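Nucleoporin nup120 (Schizosaccharomyces pombe, PDB 4GQ2) serves as a structural component of the nuclear pore complex, whose nucleoporins can also dock transiently associated nuclear transport factors. Local coordinates at residues L14-L19 against V678-D683; Q668-F673 against L777-C782; L771-A776 against F821-Y826. All blocks are in the same frame, centred on the assembly; numbering follows the deposited sequence.

In the fold
The three contacts lie close together where the beta-propeller meets the helical part of the chain. Interactions 1 and 2 both use helix 672-703, and their centres are about 13 Å apart. Interaction 3 sits about 14 Å from each, centre to centre. Along the chain, interactions 1 and 2 cross, and so do 2 and 3, whereas 1 closes before 3 opens. Phe17 stacks on Phe673 to join interactions 1 and 2. Ser775 packs on Val678 to join 1 and 3. Helix 770-777, used by interaction 3, is followed by strand 780-781, used by interaction 2. Together they place an N-terminal loop, the helical domain and the HEAT-repeat region side by side, consistent with a packed junction.

Interaction 1 (L14-L19 against V678-D683); sequences LQSFCL and VARVLD
Arg680 reaches Ser16 with CG anti to its own carbonyl carbon (chi1 -72°) and the chain stretched from CG to NE. This carries the guanidinium from helix 672-703 to the loop that follows strand 3-11. Ser16 OG is likewise set anti to its carbonyl carbon, beside the backbone N (chi1 -61°). Arg680 NH2 lies 3.1 Å from Ser16 OG, which approaches the guanidinium obliquely. Ser16 CB is next, 3.7 Å from Arg680 NH2. A water makes the clear polar link. It accepts from Arg680 NE at 2.7 Å, in the guanidinium plane at its edge, and donates to Ser16 O at 2.9 Å. Ser16 belongs to a type I beta turn from Gln15 to Cys18, closed by Cys18 N to Gln15 O at 3.2 Å. Ser16 N also bonds Asp13 OD1. The contact joins the N-terminal loop between two propeller strands to the long helix of the helical domain. Arg680 also packs on Val10 and Pro11 of strand 3-11. The join is small, polar and bridged by water, with 67 Å² buried. The positive group probably polarises that water, which would favour its donation to Ser16 O.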
loop_
_atom_site.group_PDB
_atom_site.type_symbol
_atom_site.label_atom_id
_atom_site.label_comp_id
_atom_site.label_asym_id
_atom_site.label_seq_id
_atom_site.Cartn_x
_atom_site.Cartn_y
_atom_site.Cartn_z
ATOM N N LEU A 14 16.270 0.306 -2.214
ATOM C CA LEU A 14 16.134 -0.976 -1.527
ATOM C C LEU A 14 14.674 -1.392 -1.351
ATOM O O LEU A 14 14.308 -2.548 -1.603
ATOM C CB LEU A 14 16.855 -0.924 -0.173
ATOM C CG LEU A 14 18.316 -1.398 -0.116
ATOM C CD1 LEU A 14 19.216 -0.752 -1.166
ATOM C CD2 LEU A 14 18.875 -1.157 1.276
ATOM N N GLN A 15 13.848 -0.431 -0.944
ATOM C CA GLN A 15 12.430 -0.658 -0.680
ATOM C C GLN A 15 11.666 -1.183 -1.903
ATOM O O GLN A 15 10.910 -2.151 -1.788
ATOM C CB GLN A 15 11.782 0.627 -0.146
ATOM C CG GLN A 15 10.379 0.467 0.432
ATOM C CD GLN A 15 10.308 -0.471 1.632
ATOM O OE1 GLN A 15 11.271 -0.630 2.392
ATOM N NE2 GLN A 15 9.151 -1.093 1.810
ATOM N N SER A 16 11.877 -0.560 -3.064
ATOM C CA SER A 16 11.120 -0.904 -4.271
ATOM C C SER A 16 11.505 -2.266 -4.830
ATOM O O SER A 16 10.713 -2.897 -5.526
ATOM C CB SER A 16 11.286 0.160 -5.360
ATOM O OG SER A 16 10.809 1.424 -4.930
ATOM N N PHE A 17 12.721 -2.705 -4.524
ATOM C CA PHE A 17 13.219 -4.012 -4.962
ATOM C C PHE A 17 13.024 -5.099 -3.895
ATOM O O PHE A 17 13.474 -6.227 -4.086
ATOM C CB PHE A 17 14.706 -3.910 -5.320
ATOM C CG PHE A 17 14.972 -3.439 -6.722
ATOM C CD1 PHE A 17 14.634 -2.151 -7.126
ATOM C CD2 PHE A 17 15.586 -4.283 -7.643
ATOM C CE1 PHE A 17 14.883 -1.721 -8.427
ATOM C CE2 PHE A 17 15.847 -3.855 -8.942
ATOM C CZ PHE A 17 15.496 -2.572 -9.336
ATOM N N CYS A 18 12.362 -4.765 -2.780
ATOM C CA CYS A 18 12.185 -5.702 -1.652
ATOM C C CYS A 18 13.511 -6.272 -1.147
ATOM O O CYS A 18 13.619 -7.468 -0.864
ATOM C CB CYS A 18 11.239 -6.853 -2.006
ATOM S SG CYS A 18 9.679 -6.346 -2.739
ATOM N N LEU A 19 14.516 -5.412 -1.030
ATOM C CA LEU A 19 15.825 -5.848 -0.596
ATOM C C LEU A 19 15.971 -5.710 0.911
ATOM O O LEU A 19 15.368 -4.829 1.521
ATOM C CB LEU A 19 16.909 -5.039 -1.302
ATOM C CG LEU A 19 17.031 -5.138 -2.829
ATOM C CD1 LEU A 19 18.272 -4.385 -3.298
ATOM C CD2 LEU A 19 17.049 -6.577 -3.341
ATOM N N VAL A 678 5.097 -6.051 -11.665
ATOM C CA VAL A 678 3.701 -6.410 -11.883
ATOM C C VAL A 678 2.772 -5.582 -10.996
ATOM O O VAL A 678 1.777 -5.023 -11.489
ATOM C CB VAL A 678 3.470 -7.921 -11.664
ATOM C CG1 VAL A 678 1.983 -8.242 -11.627
ATOM C CG2 VAL A 678 4.167 -8.725 -12.761
ATOM N N ALA A 679 3.113 -5.482 -9.707
ATOM C CA ALA A 679 2.331 -4.693 -8.747
ATOM C C ALA A 679 2.150 -3.240 -9.175
ATOM O O ALA A 679 1.067 -2.686 -9.029
ATOM C CB ALA A 679 2.942 -4.764 -7.354
ATOM N N ARG A 680 3.199 -2.631 -9.718
ATOM C CA ARG A 680 3.120 -1.237 -10.156
ATOM C C ARG A 680 2.207 -1.081 -11.364
ATOM O O ARG A 680 1.371 -0.173 -11.401
ATOM C CB ARG A 680 4.521 -0.659 -10.408
ATOM C CG ARG A 680 5.279 -0.421 -9.103
ATOM C CD ARG A 680 6.732 0.010 -9.283
ATOM N NE ARG A 680 7.343 0.254 -7.977
ATOM C CZ ARG A 680 7.358 1.428 -7.347
ATOM N NH1 ARG A 680 6.838 2.512 -7.915
ATOM N NH2 ARG A 680 7.925 1.520 -6.148
ATOM N N VAL A 681 2.340 -1.985 -12.335
ATOM C CA VAL A 681 1.463 -1.965 -13.506
ATOM C C VAL A 681 0.003 -2.243 -13.109
ATOM O O VAL A 681 -0.899 -1.530 -13.558
ATOM C CB VAL A 681 1.934 -2.948 -14.604
ATOM C CG1 VAL A 681 0.893 -3.073 -15.705
ATOM C CG2 VAL A 681 3.266 -2.499 -15.181
ATOM N N LEU A 682 -0.220 -3.258 -12.264
ATOM C CA LEU A 682 -1.567 -3.549 -11.749
ATOM C C LEU A 682 -2.205 -2.337 -11.064
ATOM O O LEU A 682 -3.340 -1.970 -11.377
ATOM C CB LEU A 682 -1.563 -4.752 -10.794
ATOM C CG LEU A 682 -1.386 -6.115 -11.472
ATOM C CD1 LEU A 682 -1.318 -7.230 -10.442
ATOM C CD2 LEU A 682 -2.484 -6.377 -12.502
ATOM N N ASP A 683 -1.470 -1.717 -10.141
ATOM C CA ASP A 683 -1.965 -0.547 -9.421
ATOM C C ASP A 683 -2.440 0.502 -10.428
ATOM O O ASP A 683 -3.526 1.074 -10.297
ATOM C CB ASP A 683 -0.852 0.022 -8.530
ATOM C CG ASP A 683 -1.262 1.293 -7.815
ATOM O OD1 ASP A 683 -1.937 1.201 -6.774
ATOM O OD2 ASP A 683 -0.906 2.390 -8.290
HETATM O O HOH W 1 8.246 -1.454 -6.023
#

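Interaction 2 (Q668-F673 against L777-C782); sequences QSPSLF and LNYSEC
Pro670 lies against one face of the Tyr779 ring, and the two side chains slide past each other in opposite directions. This is a CH-pi contact. Pro670 CB sits 3.7 Å from the Tyr779 ring centroid, 17° off the ring normal. Its closest ring atom is Tyr779 CD1, 3.5 Å from Pro670 CB. Pro670 CG and CD extend the contact over Tyr779 CG and CD2. With CG anti to the backbone N (chi1 179°), the Tyr779 ring is swung out against Pro670. Gln668 O comes 3.2 Å from Tyr779 CD2, oblique to the ring, though Gln668 is poorly ordered and this approach is uncertain. The contact joins the lead-in to helix 672-703 to a small antiparallel sheet, in which strand 780-781 pairs with strand 664-665. Ser671 is the N-cap of that helix, and its OG caps Leu674 N. Within the segments, Ser669 OG donates to Pro670 O at 3.2 Å, and Ser780 OG to Asn778 O at 2.9 Å, from above the carbonyl plane. Tyr779 OH is hydrogen-bonded to Ser93 OG. Replacing Tyr779 by an alanine would probably leave Pro670 without its CH-pi partner and Ser93 OG without its mate. Tyr779 also packs on Leu674, Pro790 and Thr794.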
loop_
_atom_site.group_PDB
_atom_site.type_symbol
_atom_site.label_atom_id
_atom_site.label_comp_id
_atom_site.label_asym_id
_atom_site.label_seq_id
_atom_site.Cartn_x
_atom_site.Cartn_y
_atom_site.Cartn_z
ATOM N N GLN A 668 8.473 -22.397 -10.998
ATOM C CA GLN A 668 7.988 -21.958 -9.694
ATOM C C GLN A 668 8.178 -20.461 -9.439
ATOM O O GLN A 668 7.347 -19.656 -9.851
ATOM C CB GLN A 668 8.615 -22.791 -8.567
ATOM C CG GLN A 668 7.957 -24.144 -8.347
ATOM C CD GLN A 668 8.280 -24.742 -6.992
ATOM O OE1 GLN A 668 9.446 -24.930 -6.641
ATOM N NE2 GLN A 668 7.243 -25.054 -6.223
ATOM N N SER A 669 9.279 -20.105 -8.778
ATOM C CA SER A 669 9.426 -18.801 -8.137
ATOM C C SER A 669 9.715 -17.646 -9.092
ATOM O O SER A 669 10.624 -17.732 -9.912
ATOM C CB SER A 669 10.502 -18.856 -7.047
ATOM O OG SER A 669 10.484 -17.679 -6.251
ATOM N N PRO A 670 8.931 -16.555 -8.980
ATOM C CA PRO A 670 9.259 -15.310 -9.664
ATOM C C PRO A 670 10.355 -14.579 -8.905
ATOM O O PRO A 670 10.552 -14.834 -7.718
ATOM C CB PRO A 670 7.960 -14.516 -9.579
ATOM C CG PRO A 670 7.302 -15.004 -8.329
ATOM C CD PRO A 670 7.671 -16.452 -8.212
ATOM N N SER A 671 11.066 -13.681 -9.580
ATOM C CA SER A 671 12.008 -12.815 -8.888
ATOM C C SER A 671 11.217 -11.766 -8.117
ATOM O O SER A 671 10.073 -11.454 -8.473
ATOM C CB SER A 671 12.925 -12.117 -9.884
ATOM O OG SER A 671 12.226 -11.076 -10.548
ATOM N N LEU A 672 11.822 -11.206 -7.076
ATOM C CA LEU A 672 11.198 -10.104 -6.356
ATOM C C LEU A 672 10.925 -8.931 -7.294
ATOM O O LEU A 672 9.836 -8.352 -7.271
ATOM C CB LEU A 672 12.054 -9.670 -5.169
ATOM C CG LEU A 672 12.093 -10.689 -4.023
ATOM C CD1 LEU A 672 13.187 -10.313 -3.027
ATOM C CD2 LEU A 672 10.719 -10.861 -3.354
ATOM N N PHE A 673 11.902 -8.612 -8.141
ATOM C CA PHE A 673 11.770 -7.513 -9.088
ATOM C C PHE A 673 10.571 -7.680 -10.019
ATOM O O PHE A 673 9.898 -6.694 -10.359
ATOM C CB PHE A 673 13.064 -7.302 -9.881
ATOM C CG PHE A 673 12.992 -6.161 -10.859
ATOM C CD1 PHE A 673 12.929 -4.844 -10.413
ATOM C CD2 PHE A 673 12.973 -6.403 -12.218
ATOM C CE1 PHE A 673 12.859 -3.796 -11.316
ATOM C CE2 PHE A 673 12.897 -5.360 -13.126
ATOM C CZ PHE A 673 12.840 -4.055 -12.676
ATOM N N LEU A 777 1.298 -14.857 -6.593
ATOM C CA LEU A 777 0.353 -15.983 -6.698
ATOM C C LEU A 777 -0.162 -16.204 -8.120
ATOM O O LEU A 777 -0.620 -17.296 -8.457
ATOM C CB LEU A 777 -0.844 -15.798 -5.761
ATOM C CG LEU A 777 -0.588 -15.842 -4.255
ATOM C CD1 LEU A 777 -1.798 -15.321 -3.490
ATOM C CD2 LEU A 777 -0.224 -17.254 -3.820
ATOM N N ASN A 778 -0.103 -15.162 -8.943
ATOM C CA ASN A 778 -0.602 -15.238 -10.308
ATOM C C ASN A 778 0.529 -15.327 -11.322
ATOM O O ASN A 778 0.316 -15.110 -12.517
ATOM C CB ASN A 778 -1.490 -14.034 -10.605
ATOM C CG ASN A 778 -2.817 -14.110 -9.892
ATOM O OD1 ASN A 778 -3.731 -14.793 -10.341
ATOM N ND2 ASN A 778 -2.931 -13.408 -8.768
ATOM N N TYR A 779 1.728 -15.640 -10.832
ATOM C CA TYR A 779 2.923 -15.699 -11.665
ATOM C C TYR A 779 2.700 -16.618 -12.859
ATOM O O TYR A 779 2.217 -17.742 -12.712
ATOM C CB TYR A 779 4.141 -16.148 -10.851
ATOM C CG TYR A 779 5.403 -16.253 -11.678
ATOM C CD1 TYR A 779 5.895 -15.148 -12.368
ATOM C CD2 TYR A 779 6.103 -17.456 -11.776
ATOM C CE1 TYR A 779 7.046 -15.234 -13.127
ATOM C CE2 TYR A 779 7.259 -17.552 -12.536
ATOM C CZ TYR A 779 7.723 -16.437 -13.209
ATOM O OH TYR A 779 8.864 -16.501 -13.971
ATOM N N SER A 780 3.036 -16.128 -14.045
ATOM C CA SER A 780 2.686 -16.831 -15.266
ATOM C C SER A 780 3.704 -16.668 -16.381
ATOM O O SER A 780 4.447 -15.682 -16.439
ATOM C CB SER A 780 1.304 -16.385 -15.756
ATOM O OG SER A 780 0.294 -16.798 -14.848
ATOM N N GLU A 781 3.722 -17.652 -17.272
ATOM C CA GLU A 781 4.605 -17.625 -18.425
ATOM C C GLU A 781 3.848 -17.976 -19.683
ATOM O O GLU A 781 2.801 -18.626 -19.622
ATOM C CB GLU A 781 5.764 -18.591 -18.224
ATOM C CG GLU A 781 6.875 -18.026 -17.368
ATOM C CD GLU A 781 7.984 -19.025 -17.143
ATOM O OE1 GLU A 781 9.096 -18.795 -17.667
ATOM O OE2 GLU A 781 7.736 -20.041 -16.455
ATOM N N CYS A 782 4.371 -17.515 -20.818
ATOM C CA CYS A 782 3.881 -17.921 -22.131
ATOM C C CYS A 782 4.729 -19.101 -22.576
ATOM O O CYS A 782 5.897 -18.928 -22.929
ATOM C CB CYS A 782 3.990 -16.766 -23.128
ATOM S SG CYS A 782 3.272 -17.112 -24.755
#

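Interaction 3 (L771-A776 against F821-Y826); sequences LQFFSA and FLFKQY
Phe773 points from helix 770-777 toward Phe823, and its ring leads with an edge. Its CB carries the ring out from the helix, with CG anti to the backbone N (chi1 -174°). That torsion sends the far end of the ring across to the other segment. Phe773 CE2 is the first atom to touch, 3.9 Å from Phe823 CG. At the tip, Phe773 CZ comes 3.9 Å from Phe823 CD1. The pair is a T-shaped stack, the edge of Phe773 meeting the face of Phe823. The ring centroids are 5.6 Å apart and the planes stand at 80°. Phe823 is placed where helix 812-822 ends. Lys824, with positive phi, is the C-prime residue of a Schellman motif, in which Gln825 N bonds Leu820 O and Lys824 N bonds Phe821 O at 2.7 Å. The contact therefore joins a short helix to the end of a helix in the HEAT-repeat region. Phe773 also packs on Leu816, Lys819 and Leu820 of helix 812-822, while Phe823 touches Leu764. Within helix 770-777, Leu771 O accepts from both Ser775 N and Ser775 OG, the latter at 2.8 Å. These donors reach it from opposite faces of the carbonyl plane.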
loop_
_atom_site.group_PDB
_atom_site.type_symbol
_atom_site.label_atom_id
_atom_site.label_comp_id
_atom_site.label_asym_id
_atom_site.label_seq_id
_atom_site.Cartn_x
_atom_site.Cartn_y
_atom_site.Cartn_z
ATOM N N LEU A 771 -0.070 -6.365 -2.607
ATOM C CA LEU A 771 -0.298 -6.454 -4.052
ATOM C C LEU A 771 0.838 -7.193 -4.769
ATOM O O LEU A 771 0.613 -7.836 -5.783
ATOM C CB LEU A 771 -0.540 -5.075 -4.669
ATOM C CG LEU A 771 -0.991 -5.042 -6.132
ATOM C CD1 LEU A 771 -2.296 -5.801 -6.333
ATOM C CD2 LEU A 771 -1.117 -3.602 -6.635
ATOM N N GLN A 772 2.051 -7.103 -4.228
ATOM C CA GLN A 772 3.182 -7.881 -4.744
ATOM C C GLN A 772 2.987 -9.365 -4.420
ATOM O O GLN A 772 3.309 -10.232 -5.230
ATOM C CB GLN A 772 4.521 -7.366 -4.178
ATOM C CG GLN A 772 4.871 -5.941 -4.596
ATOM C CD GLN A 772 6.005 -5.317 -3.798
ATOM O OE1 GLN A 772 6.407 -5.820 -2.747
ATOM N NE2 GLN A 772 6.531 -4.204 -4.301
ATOM N N PHE A 773 2.454 -9.647 -3.234
ATOM C CA PHE A 773 2.096 -11.007 -2.814
ATOM C C PHE A 773 1.043 -11.591 -3.772
ATOM O O PHE A 773 1.204 -12.706 -4.276
ATOM C CB PHE A 773 1.570 -10.941 -1.381
ATOM C CG PHE A 773 1.285 -12.273 -0.749
ATOM C CD1 PHE A 773 0.074 -12.915 -0.960
ATOM C CD2 PHE A 773 2.200 -12.847 0.131
ATOM C CE1 PHE A 773 -0.208 -14.124 -0.341
ATOM C CE2 PHE A 773 1.925 -14.059 0.751
ATOM C CZ PHE A 773 0.716 -14.698 0.519
ATOM N N PHE A 774 -0.025 -10.835 -4.029
ATOM C CA PHE A 774 -1.017 -11.220 -5.038
ATOM C C PHE A 774 -0.355 -11.482 -6.392
ATOM O O PHE A 774 -0.680 -12.456 -7.076
ATOM C CB PHE A 774 -2.064 -10.116 -5.191
ATOM C CG PHE A 774 -3.072 -10.369 -6.285
ATOM C CD1 PHE A 774 -4.097 -11.301 -6.111
ATOM C CD2 PHE A 774 -3.007 -9.665 -7.477
ATOM C CE1 PHE A 774 -5.039 -11.512 -7.100
ATOM C CE2 PHE A 774 -3.946 -9.882 -8.483
ATOM C CZ PHE A 774 -4.964 -10.810 -8.294
ATOM N N SER A 775 0.570 -10.602 -6.771
ATOM C CA SER A 775 1.254 -10.710 -8.050
ATOM C C SER A 775 1.990 -12.036 -8.144
ATOM O O SER A 775 1.940 -12.712 -9.167
ATOM C CB SER A 775 2.216 -9.535 -8.237
ATOM O OG SER A 775 1.497 -8.320 -8.366
ATOM N N ALA A 776 2.642 -12.419 -7.053
ATOM C CA ALA A 776 3.399 -13.663 -7.008
ATOM C C ALA A 776 2.504 -14.896 -7.163
ATOM O O ALA A 776 2.895 -15.857 -7.822
ATOM C CB ALA A 776 4.228 -13.737 -5.740
ATOM N N PHE A 821 -3.032 -15.260 5.274
ATOM C CA PHE A 821 -3.175 -15.871 6.579
ATOM C C PHE A 821 -2.159 -16.986 6.753
ATOM O O PHE A 821 -1.396 -16.977 7.719
ATOM C CB PHE A 821 -4.602 -16.382 6.804
ATOM C CG PHE A 821 -4.849 -16.852 8.205
ATOM C CD1 PHE A 821 -5.180 -15.941 9.207
ATOM C CD2 PHE A 821 -4.722 -18.203 8.537
ATOM C CE1 PHE A 821 -5.397 -16.367 10.509
ATOM C CE2 PHE A 821 -4.936 -18.633 9.841
ATOM C CZ PHE A 821 -5.274 -17.713 10.828
ATOM N N LEU A 822 -2.130 -17.920 5.805
ATOM C CA LEU A 822 -1.130 -19.000 5.791
ATOM C C LEU A 822 0.299 -18.491 5.950
ATOM O O LEU A 822 1.147 -19.191 6.499
ATOM C CB LEU A 822 -1.241 -19.817 4.497
ATOM C CG LEU A 822 -2.040 -21.124 4.414
ATOM C CD1 LEU A 822 -2.807 -21.496 5.682
ATOM C CD2 LEU A 822 -2.967 -21.075 3.205
ATOM N N PHE A 823 0.567 -17.281 5.459
ATOM C CA PHE A 823 1.900 -16.680 5.573
ATOM C C PHE A 823 1.997 -15.744 6.770
ATOM O O PHE A 823 2.952 -14.976 6.897
ATOM C CB PHE A 823 2.320 -15.994 4.267
ATOM C CG PHE A 823 2.904 -16.945 3.257
ATOM C CD1 PHE A 823 2.082 -17.802 2.529
ATOM C CD2 PHE A 823 4.279 -16.996 3.045
ATOM C CE1 PHE A 823 2.617 -18.696 1.608
ATOM C CE2 PHE A 823 4.823 -17.889 2.130
ATOM C CZ PHE A 823 3.991 -18.737 1.405
ATOM N N LYS A 824 1.004 -15.836 7.654
ATOM C CA LYS A 824 1.052 -15.192 8.974
ATOM C C LYS A 824 1.055 -13.672 8.863
ATOM O O LYS A 824 1.567 -12.972 9.738
ATOM C CB LYS A 824 2.242 -15.718 9.796
ATOM C CG LYS A 824 2.282 -17.238 9.882
ATOM C CD LYS A 824 3.327 -17.750 10.859
ATOM C CE LYS A 824 3.139 -19.242 11.105
ATOM N NZ LYS A 824 3.963 -19.758 12.236
ATOM N N GLN A 825 0.464 -13.179 7.775
ATOM C CA GLN A 825 0.270 -11.753 7.566
ATOM C C GLN A 825 -1.046 -11.315 8.205
ATOM O O GLN A 825 -1.987 -10.863 7.523
ATOM C CB GLN A 825 0.318 -11.409 6.069
ATOM C CG GLN A 825 1.688 -11.613 5.433
ATOM C CD GLN A 825 2.748 -10.717 6.048
ATOM O OE1 GLN A 825 2.468 -9.581 6.431
ATOM N NE2 GLN A 825 3.971 -11.223 6.147
ATOM N N TYR A 826 -1.088 -11.437 9.531
ATOM C CA TYR A 826 -2.315 -11.254 10.296
ATOM C C TYR A 826 -2.840 -9.829 10.254
ATOM O O TYR A 826 -4.054 -9.620 10.168
ATOM C CB TYR A 826 -2.123 -11.734 11.739
ATOM C CG TYR A 826 -1.733 -13.201 11.837
ATOM C CD1 TYR A 826 -2.440 -14.176 11.130
ATOM C CD2 TYR A 826 -0.675 -13.616 12.648
ATOM C CE1 TYR A 826 -2.093 -15.514 11.208
ATOM C CE2 TYR A 826 -0.324 -14.958 12.737
ATOM C CZ TYR A 826 -1.041 -15.900 12.016
ATOM O OH TYR A 826 -0.719 -17.236 12.088
#